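Local coordinates for protein kallikrein-10 (Homo sapiens, PDB 5LPE) that acts as a zymogen-like secreted serine protease of the kallikrein family, is inhibited by zinc, and has a tumour-suppressor role in breast and prostate cancer, at residues H28-L33 / Q184-G189; G46-W51 / D95-K100; Q66-T71 / P104-P109; V74-Y79 / C221-W226. All blocks are in the same frame, centred on the assembly; numbering follows the deposited sequence.

Interaction 1. Residues H28-L33 / Q184-G189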
loop_
_atom_site.group_PDB
_atom_site.type_symbol
_atom_site.label_atom_id
_atom_site.label_comp_id
_atom_site.label_asym_id
_atom_site.label_seq_id
_atom_site.Cartn_x
_atom_site.Cartn_y
_atom_site.Cartn_z
ATOM N N HIS A 28 12.211 1.036 4.731
ATOM C CA HIS A 28 11.222 1.145 5.793
ATOM C C HIS A 28 9.870 0.618 5.332
ATOM O O HIS A 28 9.363 -0.367 5.873
ATOM C CB HIS A 28 11.100 2.596 6.265
ATOM C CG HIS A 28 10.648 2.732 7.685
ATOM N ND1 HIS A 28 11.448 2.391 8.757
ATOM C CD2 HIS A 28 9.484 3.175 8.214
ATOM C CE1 HIS A 28 10.800 2.628 9.883
ATOM N NE2 HIS A 28 9.605 3.105 9.581
ATOM N N CYS A 29 9.269 1.266 4.344
ATOM C CA CYS A 29 7.937 0.897 3.919
ATOM C C CYS A 29 7.799 1.082 2.423
ATOM O O CYS A 29 8.596 1.760 1.776
ATOM C CB CYS A 29 6.871 1.731 4.629
ATOM S SG CYS A 29 6.547 1.150 6.288
ATOM N N ALA A 30 6.753 0.481 1.882
ATOM C CA ALA A 30 6.318 0.838 0.548
ATOM C C ALA A 30 5.215 1.878 0.661
ATOM O O ALA A 30 4.748 2.212 1.752
ATOM C CB ALA A 30 5.855 -0.401 -0.217
ATOM N N GLY A 31 4.794 2.382 -0.490
ATOM C CA GLY A 31 3.822 3.463 -0.554
ATOM C C GLY A 31 3.352 3.607 -1.981
ATOM O O GLY A 31 3.897 2.997 -2.904
ATOM N N VAL A 32 2.321 4.412 -2.163
ATOM C CA VAL A 32 1.799 4.623 -3.502
ATOM C C VAL A 32 1.856 6.097 -3.844
ATOM O O VAL A 32 1.632 6.962 -2.998
ATOM C CB VAL A 32 0.359 4.111 -3.642
ATOM C CG1 VAL A 32 0.108 3.700 -5.079
ATOM C CG2 VAL A 32 0.154 2.985 -2.727
ATOM N N LEU A 33 2.073 6.373 -5.116
ATOM C CA LEU A 33 2.027 7.735 -5.618
ATOM C C LEU A 33 0.578 8.010 -5.987
ATOM O O LEU A 33 0.049 7.440 -6.945
ATOM C CB LEU A 33 2.939 7.892 -6.827
ATOM C CG LEU A 33 3.200 9.328 -7.254
ATOM C CD1 LEU A 33 4.139 9.950 -6.242
ATOM C CD2 LEU A 33 3.797 9.360 -8.640
ATOM N N GLN A 184 6.289 -11.804 0.440
ATOM C CA GLN A 184 6.816 -11.030 -0.670
ATOM C C GLN A 184 6.265 -9.610 -0.754
ATOM O O GLN A 184 6.846 -8.797 -1.478
ATOM C CB GLN A 184 6.584 -11.765 -1.982
ATOM C CG GLN A 184 7.804 -12.594 -2.363
ATOM C CD GLN A 184 8.048 -12.605 -3.845
ATOM O OE1 GLN A 184 7.576 -13.498 -4.553
ATOM N NE2 GLN A 184 8.777 -11.605 -4.333
ATOM N N SER A 185 5.195 -9.272 -0.032
ATOM C CA SER A 185 4.754 -7.882 0.037
ATOM C C SER A 185 5.681 -7.106 0.976
ATOM O O SER A 185 6.588 -7.679 1.586
ATOM C CB SER A 185 3.309 -7.807 0.509
ATOM O OG SER A 185 3.254 -8.146 1.882
ATOM N N ASP A 186 5.467 -5.813 1.087
ATOM C CA ASP A 186 6.279 -4.986 1.892
ATOM C C ASP A 186 5.500 -4.475 3.084
ATOM O O ASP A 186 5.133 -5.241 3.920
ATOM C CB ASP A 186 6.849 -3.904 1.018
ATOM C CG ASP A 186 7.589 -4.460 -0.186
ATOM O OD1 ASP A 186 8.596 -5.120 -0.033
ATOM O OD2 ASP A 186 7.191 -4.247 -1.315
ATOM N N SER A 187 5.245 -3.200 3.207
ATOM C CA SER A 187 4.501 -2.661 4.341
ATOM C C SER A 187 4.207 -1.325 3.787
ATOM O O SER A 187 5.098 -0.649 3.399
ATOM C CB SER A 187 5.382 -2.584 5.578
ATOM O OG SER A 187 4.729 -2.031 6.689
ATOM N N GLY A 188 2.959 -0.968 3.683
ATOM C CA GLY A 188 2.575 0.275 3.083
ATOM C C GLY A 188 2.250 0.076 1.630
ATOM O O GLY A 188 1.757 0.940 1.018
ATOM N N GLY A 189 2.549 -1.101 1.117
ATOM C CA GLY A 189 2.331 -1.477 -0.250
ATOM C C GLY A 189 0.915 -1.408 -0.693
ATOM O O GLY A 189 0.044 -1.557 0.102
#
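Ala30 and Ser187 make the polar link between strand 26-35 and the loop carrying Ser187, probably the nucleophile of the charge relay: Ala30 N donates to Ser187 O at 2.5 Å with an angle of 150° at the hydrogen. A CA-H...O contact runs the other way, with Gly188 CA 3.2 Å from Ala30 O, an oxygen that also accepts from Thr41 OG1. In van der Waals contact, the methyl of Ala30 points toward the loop, where Ala30 CB packs against Gly189 N at 3.6 Å and Asp186 CB at 3.8 Å. Cys29 SG, tied to Cys45 by a disulfide, lies 3.7 Å from Ser187 OG. Ser187 turns OG away from its backbone N (chi1 178°), toward His44 NE2, with which it hydrogen-bonds, consistent with the charge-relay role inferred for both residues. Asp186 turns elsewhere, to Thr134 OG1 and Trp132 N; in activated relatives the equivalent aspartate usually pairs with the new N-terminus, so this fits a zymogen-like state. The contact brings strand 26-35 of the first barrel, flanked by strands 18-23 and 38-41, against the loop leading into strand 190-193 of the second.

Interaction 2. Residues G46-W51 / D95-K100. With ZN (zinc ion), chain F.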
loop_
_atom_site.group_PDB
_atom_site.type_symbol
_atom_site.label_atom_id
_atom_site.label_comp_id
_atom_site.label_asym_id
_atom_site.label_seq_id
_atom_site.Cartn_x
_atom_site.Cartn_y
_atom_site.Cartn_z
ATOM N N GLY A 46 5.441 5.819 10.195
ATOM C CA GLY A 46 5.729 7.221 10.436
ATOM C C GLY A 46 6.745 7.524 11.516
ATOM O O GLY A 46 6.746 8.629 12.059
ATOM N N ASN A 47 7.609 6.555 11.839
ATOM C CA ASN A 47 8.737 6.824 12.730
ATOM C C ASN A 47 9.449 8.103 12.310
ATOM O O ASN A 47 9.701 8.984 13.141
ATOM C CB ASN A 47 9.721 5.647 12.731
ATOM C CG ASN A 47 9.028 4.290 12.779
ATOM O OD1 ASN A 47 8.512 3.810 11.764
ATOM N ND2 ASN A 47 9.024 3.663 13.953
ATOM N N LYS A 48 9.759 8.215 11.013
ATOM C CA LYS A 48 10.204 9.457 10.363
ATOM C C LYS A 48 11.603 9.856 10.822
ATOM O O LYS A 48 12.032 9.465 11.905
ATOM C CB LYS A 48 9.207 10.595 10.637
ATOM C CG LYS A 48 8.328 10.950 9.449
ATOM C CD LYS A 48 7.102 11.733 9.875
ATOM C CE LYS A 48 5.893 10.820 10.039
ATOM N NZ LYS A 48 4.680 11.526 10.552
ATOM N N PRO A 49 12.329 10.643 10.015
ATOM C CA PRO A 49 12.055 11.157 8.668
ATOM C C PRO A 49 12.218 10.114 7.577
ATOM O O PRO A 49 12.952 9.142 7.782
ATOM C CB PRO A 49 13.100 12.257 8.498
ATOM C CG PRO A 49 14.170 11.923 9.476
ATOM C CD PRO A 49 13.487 11.312 10.631
ATOM N N LEU A 50 11.568 10.338 6.430
ATOM C CA LEU A 50 11.558 9.387 5.327
ATOM C C LEU A 50 11.971 10.061 4.027
ATOM O O LEU A 50 11.956 11.289 3.901
ATOM C CB LEU A 50 10.172 8.759 5.144
ATOM C CG LEU A 50 9.693 7.767 6.195
ATOM C CD1 LEU A 50 8.394 7.126 5.747
ATOM C CD2 LEU A 50 10.756 6.716 6.459
ATOM N N TRP A 51 12.332 9.234 3.047
ATOM C CA TRP A 51 12.538 9.714 1.692
ATOM C C TRP A 51 12.127 8.625 0.708
ATOM O O TRP A 51 12.246 7.432 0.993
ATOM C CB TRP A 51 13.987 10.170 1.463
ATOM C CG TRP A 51 15.059 9.155 1.733
ATOM C CD1 TRP A 51 15.614 8.850 2.945
ATOM C CD2 TRP A 51 15.743 8.338 0.760
ATOM N NE1 TRP A 51 16.583 7.878 2.790
ATOM C CE2 TRP A 51 16.687 7.554 1.460
ATOM C CE3 TRP A 51 15.643 8.188 -0.627
ATOM C CZ2 TRP A 51 17.519 6.629 0.819
ATOM C CZ3 TRP A 51 16.481 7.264 -1.263
ATOM C CH2 TRP A 51 17.401 6.499 -0.536
ATOM N N ASP A 95 -4.484 3.117 10.086
ATOM C CA ASP A 95 -3.088 3.473 9.843
ATOM C C ASP A 95 -2.962 3.815 8.369
ATOM O O ASP A 95 -2.824 2.945 7.510
ATOM C CB ASP A 95 -2.095 2.397 10.287
ATOM C CG ASP A 95 -2.380 1.035 9.719
ATOM O OD1 ASP A 95 -3.504 0.819 9.209
ATOM O OD2 ASP A 95 -1.471 0.170 9.813
ATOM N N LEU A 96 -2.907 5.119 8.128
ATOM C CA LEU A 96 -2.792 5.777 6.843
ATOM C C LEU A 96 -1.955 7.012 7.096
ATOM O O LEU A 96 -2.138 7.691 8.107
ATOM C CB LEU A 96 -4.155 6.184 6.287
ATOM C CG LEU A 96 -4.583 5.512 4.995
ATOM C CD1 LEU A 96 -4.441 4.023 5.141
ATOM C CD2 LEU A 96 -6.006 5.917 4.684
ATOM N N MET A 97 -1.034 7.297 6.197
ATOM C CA MET A 97 -0.195 8.471 6.356
ATOM C C MET A 97 0.059 9.015 4.961
ATOM O O MET A 97 0.337 8.246 4.030
ATOM C CB MET A 97 1.107 8.106 7.079
ATOM C CG MET A 97 2.058 9.232 7.310
ATOM S SD MET A 97 3.595 8.712 8.134
ATOM C CE MET A 97 4.166 7.392 7.082
ATOM N N LEU A 98 -0.077 10.326 4.807
ATOM C CA LEU A 98 0.203 10.974 3.539
ATOM C C LEU A 98 1.564 11.644 3.645
ATOM O O LEU A 98 1.808 12.434 4.566
ATOM C CB LEU A 98 -0.911 11.954 3.155
ATOM C CG LEU A 98 -2.074 11.171 2.528
ATOM C CD1 LEU A 98 -3.383 11.916 2.549
ATOM C CD2 LEU A 98 -1.715 10.751 1.099
ATOM N N LEU A 99 2.463 11.272 2.740
ATOM C CA LEU A 99 3.802 11.835 2.660
ATOM C C LEU A 99 3.842 12.854 1.531
ATOM O O LEU A 99 3.503 12.531 0.385
ATOM C CB LEU A 99 4.834 10.734 2.424
ATOM C CG LEU A 99 5.055 9.829 3.636
ATOM C CD1 LEU A 99 6.436 9.232 3.615
ATOM C CD2 LEU A 99 4.841 10.577 4.941
ATOM N N LYS A 100 4.256 14.075 1.842
ATOM C CA LYS A 100 4.421 15.072 0.799
ATOM C C LYS A 100 5.855 15.052 0.279
ATOM O O LYS A 100 6.804 15.082 1.063
ATOM C CB LYS A 100 4.057 16.462 1.302
ATOM C CG LYS A 100 3.881 17.444 0.151
ATOM C CD LYS A 100 4.354 18.818 0.530
ATOM C CE LYS A 100 3.562 19.872 -0.207
ATOM N NZ LYS A 100 3.436 19.518 -1.628
HETATM ZN ZN ZN F . 0.057 -0.592 10.965
#
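A sulfur resting on bare backbone is the oddity here: Met97 SD lies 3.5 Å from Gly46 CA, and its terminal methyl, CE, reaches the same glycine. The setting is the N-terminal six-stranded barrel of the chymotrypsin-like fold, where the loop between strands 38-41 and 51-54 lies along one side of strand 97-101. Met97 runs straight out from its strand through CB and CG (chi1 -180°) and bends only at the last torsion, which lays CE beside the loop. Lys48 slides past it in the opposite direction, its CE nearest, with Lys48 CE 3.7 Å from Met97 SD. The ammonium group carries on to Ser73 OG, its hydrogen-bond partner on strand 66-75. Farther along, Leu50 and Leu99 cross at about a right angle and meet branch against branch, Leu50 CD1 to Leu99 CD1 at 3.6 Å; the same Leu50 methyl approaches Met97 CE more loosely, at 4.4 Å. Packing alone thus joins loop and strand, without a hydrogen bond between them. Asp95, just ahead of the strand, belongs to the metal site. In related proteases this aspartate pairs with the catalytic histidine; here a zinc ion stands between them, bound also by His44 ND1 and Asp92 OD2, with Asp95 OD2 2.1 Å from the metal.

Interaction 3. Residues Q66-T71 / P104-P109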
loop_
_atom_site.group_PDB
_atom_site.type_symbol
_atom_site.label_atom_id
_atom_site.label_comp_id
_atom_site.label_asym_id
_atom_site.label_seq_id
_atom_site.Cartn_x
_atom_site.Cartn_y
_atom_site.Cartn_z
ATOM N N GLN A 66 13.670 8.374 -9.972
ATOM C CA GLN A 66 13.504 9.673 -9.374
ATOM C C GLN A 66 13.483 9.587 -7.890
ATOM O O GLN A 66 12.688 8.889 -7.321
ATOM C CB GLN A 66 12.279 10.370 -9.921
ATOM C CG GLN A 66 12.350 10.507 -11.416
ATOM C CD GLN A 66 11.060 10.903 -12.105
ATOM O OE1 GLN A 66 10.272 11.673 -11.596
ATOM N NE2 GLN A 66 10.882 10.401 -13.310
ATOM N N LEU A 67 14.375 10.333 -7.271
ATOM C CA LEU A 67 14.487 10.350 -5.851
ATOM C C LEU A 67 13.877 11.584 -5.313
ATOM O O LEU A 67 14.046 12.646 -5.836
ATOM C CB LEU A 67 15.945 10.337 -5.430
ATOM C CG LEU A 67 16.662 9.016 -5.557
ATOM C CD1 LEU A 67 18.015 9.040 -4.893
ATOM C CD2 LEU A 67 15.803 7.958 -4.933
ATOM N N ARG A 68 13.163 11.435 -4.234
ATOM C CA ARG A 68 12.607 12.619 -3.594
ATOM C C ARG A 68 12.654 12.389 -2.096
ATOM O O ARG A 68 12.931 11.292 -1.621
ATOM C CB ARG A 68 11.163 12.925 -4.018
ATOM C CG ARG A 68 10.968 13.244 -5.471
ATOM C CD ARG A 68 11.606 14.555 -5.870
ATOM N NE ARG A 68 11.111 14.954 -7.182
ATOM C CZ ARG A 68 11.622 14.525 -8.329
ATOM N NH1 ARG A 68 12.648 13.692 -8.325
ATOM N NH2 ARG A 68 11.109 14.927 -9.477
ATOM N N ARG A 69 12.398 13.439 -1.345
ATOM C CA ARG A 69 12.250 13.312 0.087
ATOM C C ARG A 69 10.957 13.937 0.517
ATOM O O ARG A 69 10.347 14.722 -0.207
ATOM C CB ARG A 69 13.366 13.985 0.834
ATOM C CG ARG A 69 14.580 13.324 0.525
ATOM C CD ARG A 69 15.631 14.090 1.089
ATOM N NE ARG A 69 16.359 14.715 0.020
ATOM C CZ ARG A 69 17.626 15.027 0.157
ATOM N NH1 ARG A 69 18.304 15.556 -0.857
ATOM N NH2 ARG A 69 18.233 14.634 1.277
ATOM N N THR A 70 10.569 13.602 1.727
ATOM C CA THR A 70 9.282 14.032 2.223
ATOM C C THR A 70 9.470 15.218 3.163
ATOM O O THR A 70 10.523 15.392 3.783
ATOM C CB THR A 70 8.548 12.858 2.886
ATOM O OG1 THR A 70 9.310 12.372 3.982
ATOM C CG2 THR A 70 8.416 11.725 1.889
ATOM N N THR A 71 8.482 16.101 3.162
ATOM C CA THR A 71 8.409 17.181 4.133
ATOM C C THR A 71 7.174 16.993 5.002
ATOM O O THR A 71 7.288 16.566 6.153
ATOM C CB THR A 71 8.389 18.532 3.423
ATOM O OG1 THR A 71 7.409 18.490 2.377
ATOM C CG2 THR A 71 9.740 18.824 2.812
ATOM N N PRO A 104 7.902 17.995 -6.794
ATOM C CA PRO A 104 6.951 17.145 -7.520
ATOM C C PRO A 104 7.652 16.134 -8.412
ATOM O O PRO A 104 8.737 16.378 -8.946
ATOM C CB PRO A 104 6.144 18.142 -8.365
ATOM C CG PRO A 104 6.424 19.479 -7.788
ATOM C CD PRO A 104 7.785 19.408 -7.177
ATOM N N VAL A 105 7.006 14.982 -8.567
ATOM C CA VAL A 105 7.410 14.030 -9.587
ATOM C C VAL A 105 7.166 14.642 -10.964
ATOM O O VAL A 105 6.272 15.477 -11.146
ATOM C CB VAL A 105 6.622 12.724 -9.384
ATOM C CG1 VAL A 105 6.424 11.995 -10.680
ATOM C CG2 VAL A 105 7.328 11.845 -8.394
ATOM N N VAL A 106 7.990 14.264 -11.934
ATOM C CA VAL A 106 7.715 14.566 -13.333
ATOM C C VAL A 106 6.950 13.372 -13.887
ATOM O O VAL A 106 7.522 12.291 -14.038
ATOM C CB VAL A 106 9.005 14.815 -14.127
ATOM C CG1 VAL A 106 8.691 15.382 -15.508
ATOM C CG2 VAL A 106 9.968 15.736 -13.360
ATOM N N LEU A 107 5.676 13.564 -14.229
ATOM C CA LEU A 107 4.851 12.428 -14.628
ATOM C C LEU A 107 5.375 11.878 -15.947
ATOM O O LEU A 107 5.338 12.563 -16.972
ATOM C CB LEU A 107 3.404 12.886 -14.773
ATOM C CG LEU A 107 2.298 11.870 -15.061
ATOM C CD1 LEU A 107 1.750 11.284 -13.750
ATOM C CD2 LEU A 107 1.164 12.480 -15.905
ATOM N N GLY A 108 5.885 10.654 -15.932
ATOM C CA GLY A 108 6.331 10.020 -17.149
ATOM C C GLY A 108 5.553 8.771 -17.481
ATOM O O GLY A 108 4.625 8.387 -16.773
ATOM N N PRO A 109 6.017 8.032 -18.460
ATOM C CA PRO A 109 5.478 6.712 -18.736
ATOM C C PRO A 109 5.850 5.830 -17.562
ATOM O O PRO A 109 5.140 4.977 -17.096
ATOM C CB PRO A 109 6.294 6.241 -19.925
ATOM C CG PRO A 109 7.358 7.221 -20.149
ATOM C CD PRO A 109 7.336 8.217 -19.061
#
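Arg68 holds the carbonyl of Pro104 with two nitrogens at once. Its strand, 66-75, belongs to the N-terminal barrel of the chymotrypsin-like fold, and residues 104-109 lie near the start of the long connection from strand 97-101 to the second barrel. The stronger bond is Arg68 NH2 to Pro104 O, 2.8 Å with an angle of 159° at the hydrogen. Arg68 NE reaches the same oxygen at 3.3 Å and less directly, and also makes a weak bond to Arg103 O. Pro104 O lies in the guanidinium plane, at its edge, while both nitrogens come to the carbonyl from one face of its plane. The third nitrogen turns back on its own strand, Arg68 NH1 to Leu67 O at 3.0 Å; a bend of the side chain at chi2 (-68°) helps bring NH1 there. All three guanidinium nitrogens therefore have backbone carbonyls as partners, and the group is fixed against rotation. Putting a leucine in place of Arg68 would probably leave Pro104 O without both of these donors and free the start of the connection to shift. Gln66, extended beyond CG, adds a weaker tie to the same connection. Val105 is held by a backbone bond with Gln36, whereas the next amide, Val106 N, donates a weak hydrogen bond to Gln66 OE1, 3.5 Å away.

Interaction 4. Residues V74-Y79 / C221-W226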
loop_
_atom_site.group_PDB
_atom_site.type_symbol
_atom_site.label_atom_id
_atom_site.label_comp_id
_atom_site.label_asym_id
_atom_site.label_seq_id
_atom_site.Cartn_x
_atom_site.Cartn_y
_atom_site.Cartn_z
ATOM N N VAL A 74 1.303 13.590 7.026
ATOM C CA VAL A 74 0.017 13.764 7.680
ATOM C C VAL A 74 -0.511 12.375 8.018
ATOM O O VAL A 74 -0.898 11.594 7.140
ATOM C CB VAL A 74 -0.958 14.565 6.810
ATOM C CG1 VAL A 74 -2.285 14.743 7.521
ATOM C CG2 VAL A 74 -0.348 15.920 6.493
ATOM N N VAL A 75 -0.494 12.063 9.287
ATOM C CA VAL A 75 -1.056 10.818 9.767
ATOM C C VAL A 75 -2.546 11.026 9.942
ATOM O O VAL A 75 -2.986 12.124 10.302
ATOM C CB VAL A 75 -0.362 10.405 11.073
ATOM C CG1 VAL A 75 -1.120 9.289 11.751
ATOM C CG2 VAL A 75 1.072 9.998 10.788
ATOM N N HIS A 76 -3.335 10.006 9.631
ATOM C CA HIS A 76 -4.775 10.141 9.796
ATOM C C HIS A 76 -5.090 10.554 11.232
ATOM O O HIS A 76 -4.464 10.046 12.171
ATOM C CB HIS A 76 -5.505 8.841 9.455
ATOM C CG HIS A 76 -6.976 9.025 9.259
ATOM N ND1 HIS A 76 -7.897 8.802 10.260
ATOM C CD2 HIS A 76 -7.683 9.449 8.187
ATOM C CE1 HIS A 76 -9.108 9.070 9.807
ATOM N NE2 HIS A 76 -9.007 9.466 8.552
ATOM N N PRO A 77 -6.016 11.497 11.433
ATOM C CA PRO A 77 -6.297 11.969 12.801
ATOM C C PRO A 77 -6.784 10.875 13.737
ATOM O O PRO A 77 -6.442 10.886 14.925
ATOM C CB PRO A 77 -7.360 13.052 12.573
ATOM C CG PRO A 77 -7.936 12.761 11.207
ATOM C CD PRO A 77 -6.786 12.245 10.423
ATOM N N LYS A 78 -7.520 9.901 13.232
ATOM C CA LYS A 78 -8.052 8.817 14.041
ATOM C C LYS A 78 -7.047 7.690 14.258
ATOM O O LYS A 78 -7.409 6.657 14.830
ATOM C CB LYS A 78 -9.329 8.265 13.403
ATOM C CG LYS A 78 -10.470 9.265 13.318
ATOM C CD LYS A 78 -11.630 8.735 12.467
ATOM C CE LYS A 78 -12.756 9.754 12.388
ATOM N NZ LYS A 78 -12.264 11.034 11.821
ATOM N N TYR A 79 -5.809 7.839 13.802
ATOM C CA TYR A 79 -4.802 6.815 14.030
ATOM C C TYR A 79 -4.514 6.606 15.516
ATOM O O TYR A 79 -4.444 5.473 15.996
ATOM C CB TYR A 79 -3.520 7.174 13.308
ATOM C CG TYR A 79 -2.456 6.128 13.460
ATOM C CD1 TYR A 79 -2.717 4.793 13.163
ATOM C CD2 TYR A 79 -1.181 6.472 13.875
ATOM C CE1 TYR A 79 -1.738 3.832 13.290
ATOM C CE2 TYR A 79 -0.194 5.523 13.995
ATOM C CZ TYR A 79 -0.477 4.202 13.699
ATOM O OH TYR A 79 0.514 3.257 13.830
ATOM N N CYS A 221 -11.345 3.370 -0.188
ATOM C CA CYS A 221 -12.607 3.983 -0.607
ATOM C C CYS A 221 -13.417 4.534 0.553
ATOM O O CYS A 221 -14.452 5.163 0.305
ATOM C CB CYS A 221 -13.486 2.973 -1.339
ATOM S SG CYS A 221 -14.113 1.660 -0.242
ATOM N N LYS A 222 -13.018 4.260 1.799
ATOM C CA LYS A 222 -13.623 4.877 2.972
ATOM C C LYS A 222 -12.893 6.127 3.438
ATOM O O LYS A 222 -13.389 6.808 4.340
ATOM C CB LYS A 222 -13.662 3.887 4.145
ATOM C CG LYS A 222 -14.147 2.481 3.789
ATOM C CD LYS A 222 -15.533 2.521 3.185
ATOM C CE LYS A 222 -16.300 1.261 3.496
ATOM N NZ LYS A 222 -17.654 1.382 2.900
ATOM N N TYR A 223 -11.698 6.387 2.917
ATOM C CA TYR A 223 -10.863 7.502 3.343
ATOM C C TYR A 223 -10.797 8.657 2.344
ATOM O O TYR A 223 -10.011 9.590 2.542
ATOM C CB TYR A 223 -9.472 6.971 3.711
ATOM C CG TYR A 223 -9.551 6.132 4.977
ATOM C CD1 TYR A 223 -9.876 4.787 4.921
ATOM C CD2 TYR A 223 -9.370 6.704 6.234
ATOM C CE1 TYR A 223 -9.979 4.026 6.063
ATOM C CE2 TYR A 223 -9.470 5.933 7.406
ATOM C CZ TYR A 223 -9.774 4.595 7.303
ATOM O OH TYR A 223 -9.894 3.805 8.420
ATOM N N MET A 224 -11.576 8.612 1.261
ATOM C CA MET A 224 -11.400 9.584 0.180
ATOM C C MET A 224 -11.610 11.028 0.644
ATOM O O MET A 224 -10.934 11.943 0.156
ATOM C CB MET A 224 -12.336 9.255 -0.979
ATOM C CG MET A 224 -11.930 7.991 -1.696
ATOM S SD MET A 224 -10.172 8.074 -1.963
ATOM C CE MET A 224 -10.104 9.360 -3.221
ATOM N N SER A 225 -12.546 11.255 1.572
ATOM C CA SER A 225 -12.761 12.606 2.080
ATOM C C SER A 225 -11.471 13.193 2.625
ATOM O O SER A 225 -11.078 14.306 2.260
ATOM C CB SER A 225 -13.842 12.605 3.161
ATOM O OG SER A 225 -15.119 12.340 2.603
ATOM N N TRP A 226 -10.797 12.449 3.503
ATOM C CA TRP A 226 -9.553 12.924 4.101
ATOM C C TRP A 226 -8.437 13.010 3.067
ATOM O O TRP A 226 -7.731 14.015 3.010
ATOM C CB TRP A 226 -9.155 12.012 5.269
ATOM C CG TRP A 226 -7.822 12.310 5.860
ATOM C CD1 TRP A 226 -7.502 13.361 6.671
ATOM C CD2 TRP A 226 -6.622 11.539 5.711
ATOM N NE1 TRP A 226 -6.177 13.299 7.027
ATOM C CE2 TRP A 226 -5.612 12.190 6.451
ATOM C CE3 TRP A 226 -6.302 10.374 5.019
ATOM C CZ2 TRP A 226 -4.305 11.713 6.510
ATOM C CZ3 TRP A 226 -5.001 9.901 5.090
ATOM C CH2 TRP A 226 -4.022 10.573 5.826
#
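His76 and Trp226 are the residues whose backbones come nearest, 7.9 Å between CA atoms, where strand 66-75 ends in a type I turn from His76 to Tyr79, closed by Tyr79 N to His76 O, and faces the start of helix 224-230. The imidazole comes edge-on to the indole: His76 CD2 stands 3.4 Å from Trp226 CD2, over one face, with the planes at 73°. Chi1 of 174° swings the indole out from the helix so that one face meets the His76 edge. Tyr223, at the N-cap position, presents its own ring edge to a face of His76, centroids 5.1 Å apart, and its hydroxyl bonds to His94 ND1. Together the three rings form an aromatic cluster that seats the C-terminal helix of the chymotrypsin-like fold against the first barrel. Pro77 CD lies over the face of the imidazole away from Tyr223 and reaches Trp226 NE1 at 3.6 Å. Val74 CG1 packs against Trp226 CZ2 at 3.8 Å, and Val74 O lies at the edge of the same indole. With an alanine at Trp226, the His76 edge would probably lose the face it rests on, and a gap would be likely to open beside Val74 and Pro77. Lys78 N donates to His76 ND1 at 3.2 Å, well out of the ring plane.

How the interactions relate
Interactions 2, 3 and 4 are strung along the N-terminal barrel, in which strands 66-75 and 97-101 are neighbours: interaction 3 uses the start of strand 66-75, interaction 4 its end, their centres about 23 Å apart. Interaction 2 sits between, about 15 Å from the one and 13 Å from the other, joined to them by backbone bonds such as Lys100 O with Thr71 N and Leu98 O with Val74 N. Interaction 1, whose loop encloses interactions 2 and 3, touches them through His28–Asn47 and Leu33–Val105; its segments alternate with those of interaction 4. The first barrel thus carries the zinc-bound aspartate beside strand 97-101, meets the C-terminal helix at interaction 4, and faces the probable catalytic serine's loop at interaction 1.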